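Side-chain contact in uncharacterized protein Atu1872 (Agrobacterium tumefaciens, PDB 2QNT), which is of unknown function but belongs to the glyoxalase/bleomycin resistance protein/dioxygenase family, whose paired modules usually frame a binding site between them: residues E103-A106 with R110-R113. Residues are numbered along the deposited sequence; the frame is centred on the assembly and turned at random.
Sequences ERQA and RVFR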
ATOM      1  N   GLU A 103       2.255  20.057   9.975  1.00 12.98           N
ATOM      2  CA  GLU A 103       3.348  20.232  10.971  1.00 14.99           C
ATOM      3  C   GLU A 103       4.665  19.812  10.383  1.00 13.77           C
ATOM      4  O   GLU A 103       4.742  18.785   9.739  1.00 13.83           O
ATOM      5  CB  GLU A 103       3.077  19.314  12.204  1.00 15.89           C
ATOM      6  CG  GLU A 103       1.843  19.747  12.991  1.00 18.80           C
ATOM      7  CD  GLU A 103       1.457  18.843  14.181  1.00 18.95           C
ATOM      8  OE1 GLU A 103       1.981  17.734  14.352  1.00 20.97           O
ATOM      9  OE2 GLU A 103       0.614  19.283  14.991  1.00 25.88           O
ATOM     10  N   ARG A 104       5.708  20.580  10.617  1.00 12.47           N
ATOM     11  CA  ARG A 104       7.041  20.212  10.259  1.00 14.25           C
ATOM     12  C   ARG A 104       7.466  18.987  11.067  1.00 14.21           C
ATOM     13  O   ARG A 104       7.432  18.969  12.297  1.00 15.84           O
ATOM     14  CB  ARG A 104       7.984  21.387  10.460  1.00 13.69           C
ATOM     15  CG  ARG A 104       9.362  21.138   9.855  1.00 16.84           C
ATOM     16  CD  ARG A 104      10.267  22.349   9.883  1.00 18.75           C
ATOM     17  NE  ARG A 104       9.654  23.547   9.307  1.00 24.16           N
ATOM     18  CZ  ARG A 104       9.513  23.811   8.003  1.00 24.89           C
ATOM     19  NH1 ARG A 104       9.943  22.965   7.074  1.00 27.70           N
ATOM     20  NH2 ARG A 104       8.934  24.951   7.627  1.00 26.19           N
ATOM     21  N   GLN A 105       7.908  17.975  10.344  1.00 13.59           N
ATOM     22  CA  GLN A 105       8.387  16.730  10.953  1.00 13.43           C
ATOM     23  C   GLN A 105       9.850  16.850  11.374  1.00 13.88           C
ATOM     24  O   GLN A 105      10.526  17.821  11.040  1.00 13.69           O
ATOM     25  CB  GLN A 105       8.193  15.562   9.978  1.00 13.81           C
ATOM     26  CG  GLN A 105       6.759  15.383   9.541  1.00 12.67           C
ATOM     27  CD  GLN A 105       5.862  15.055  10.700  1.00 13.52           C
ATOM     28  OE1 GLN A 105       5.948  13.954  11.237  1.00 13.13           O
ATOM     29  NE2 GLN A 105       5.001  16.002  11.111  1.00 13.36           N
ATOM     30  N   ALA A 106      10.332  15.839  12.093  1.00 13.73           N
ATOM     31  CA  ALA A 106      11.694  15.853  12.625  1.00 14.07           C
ATOM     32  C   ALA A 106      12.744  15.978  11.520  1.00 14.35           C
ATOM     33  O   ALA A 106      13.847  16.443  11.758  1.00 15.17           O
ATOM     34  CB  ALA A 106      11.947  14.581  13.461  1.00 14.74           C
ATOM     35  N   ARG A 110       7.088  19.358   5.927  1.00 12.65           N
ATOM     36  CA  ARG A 110       5.751  19.640   6.434  1.00 13.04           C
ATOM     37  C   ARG A 110       4.747  18.635   5.878  1.00 12.21           C
ATOM     38  O   ARG A 110       4.636  18.471   4.652  1.00 12.66           O
ATOM     39  CB  ARG A 110       5.353  21.052   6.047  1.00 13.04           C
ATOM     40  CG  ARG A 110       6.281  22.090   6.635  1.00 14.10           C
ATOM     41  CD  ARG A 110       6.033  23.444   6.060  1.00 15.20           C
ATOM     42  NE  ARG A 110       4.744  23.956   6.447  1.00 18.22           N
ATOM     43  CZ  ARG A 110       3.848  24.485   5.624  1.00 18.83           C
ATOM     44  NH1 ARG A 110       4.092  24.585   4.307  1.00 18.23           N
ATOM     45  NH2 ARG A 110       2.709  24.936   6.146  1.00 19.87           N
ATOM     46  N   VAL A 111       4.039  17.956   6.789  1.00  9.22           N
ATOM     47  CA  VAL A 111       3.029  16.982   6.413  1.00  9.17           C
ATOM     48  C   VAL A 111       1.821  17.079   7.300  1.00  8.81           C
ATOM     49  O   VAL A 111       1.899  17.556   8.417  1.00  8.46           O
ATOM     50  CB  VAL A 111       3.578  15.507   6.457  1.00  9.23           C
ATOM     51  CG1 VAL A 111       5.016  15.446   5.918  1.00 10.00           C
ATOM     52  CG2 VAL A 111       3.503  14.894   7.835  1.00  9.54           C
ATOM     53  N   PHE A 112       0.683  16.567   6.826  1.00  8.55           N
ATOM     54  CA  PHE A 112      -0.454  16.310   7.700  1.00  8.70           C
ATOM     55  C   PHE A 112      -0.909  14.883   7.519  1.00  8.38           C
ATOM     56  O   PHE A 112      -0.605  14.250   6.522  1.00  9.41           O
ATOM     57  CB  PHE A 112      -1.595  17.329   7.509  1.00  8.49           C
ATOM     58  CG  PHE A 112      -2.272  17.349   6.157  1.00  8.65           C
ATOM     59  CD1 PHE A 112      -3.586  16.898   6.019  1.00 10.33           C
ATOM     60  CD2 PHE A 112      -1.672  17.938   5.072  1.00  9.98           C
ATOM     61  CE1 PHE A 112      -4.259  17.000   4.809  1.00  9.84           C
ATOM     62  CE2 PHE A 112      -2.358  18.046   3.861  1.00 10.14           C
ATOM     63  CZ  PHE A 112      -3.638  17.560   3.745  1.00  9.49           C
ATOM     64  N   ARG A 113      -1.612  14.355   8.519  1.00  8.48           N
ATOM     65  CA  ARG A 113      -2.010  12.943   8.522  1.00  8.66           C
ATOM     66  C   ARG A 113      -3.461  12.850   8.987  1.00  9.27           C
ATOM     67  O   ARG A 113      -3.921  13.660   9.804  1.00  8.61           O
ATOM     68  CB  ARG A 113      -1.098  12.124   9.409  1.00  9.46           C
ATOM     69  CG  ARG A 113       0.365  12.161   8.960  1.00  9.15           C
ATOM     70  CD  ARG A 113       1.240  11.164   9.698  1.00  9.60           C
ATOM     71  NE  ARG A 113       2.646  11.194   9.270  1.00  8.20           N
ATOM     72  CZ  ARG A 113       3.626  11.798   9.931  1.00  8.14           C
ATOM     73  NH1 ARG A 113       3.407  12.483  11.054  1.00  8.20           N
ATOM     74  NH2 ARG A 113       4.880  11.729   9.505  1.00  9.24           N
TER
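Gln-105 and Arg-113 meet head-on, and they illustrate how a glutamine just past a strand end can fix an arginine on the neighbouring strand. Both terminal nitrogens of the guanidinium converge on one oxygen in bent bonds, Arg-113 NH1 to Gln-105 OE1 at 2.9 Å and Arg-113 NH2 to Gln-105 OE1 at 3.0 Å. The amide and guanidinium planes stand 82° apart, and both donors sit above the same face of the carbonyl while the oxygen lies at the guanidinium edge. The glutamine folds back at chi2 (-62°), and with the turn of its amide this brings NE2 back onto the strand that leads into it: Gln-105 NE2 gives Glu-103 O a nearly straight bond of 3.1 Å. That carbonyl, approached on its other face by the backbone N-H of Val-111, therefore accepts twice, and the rotation of the glutamine amide is held at both ends.

Glu-103 and Val-111 form an antiparallel hydrogen-bonded pair in the hairpin of strands 98-104 and 110-115, part of a four-stranded βαβββ module of the kind found in the glyoxalase fold. Val-111 CG2 fills the angle between the two polar side chains, 3.7 Å from Gln-105 CG and over the centre of the Arg-113 guanidinium face. Arg-113, its chain straight out to NE, also hydrogen-bonds His-100 NE2, salt-bridges Glu-123 and hydrogen-bonds a HEPES molecule, probably from the crystallisation liquor, that may mark a pocket; Thr-59 of the second subunit packs on both it and Gln-105.

On the other sheet face, Arg-104 bends at chi3 (-52°), one face of its guanidinium over Arg-110 CG, offset toward the rim, with Arg-104 NH2 3.6 Å from Arg-110 CD. The like charges stay close, Arg-104 NH2 4.5 Å from Arg-110 NE, while Arg-104 NH1 hydrogen-bonds Gly-108 O and Arg-110 NH2 salt-bridges Asp-86.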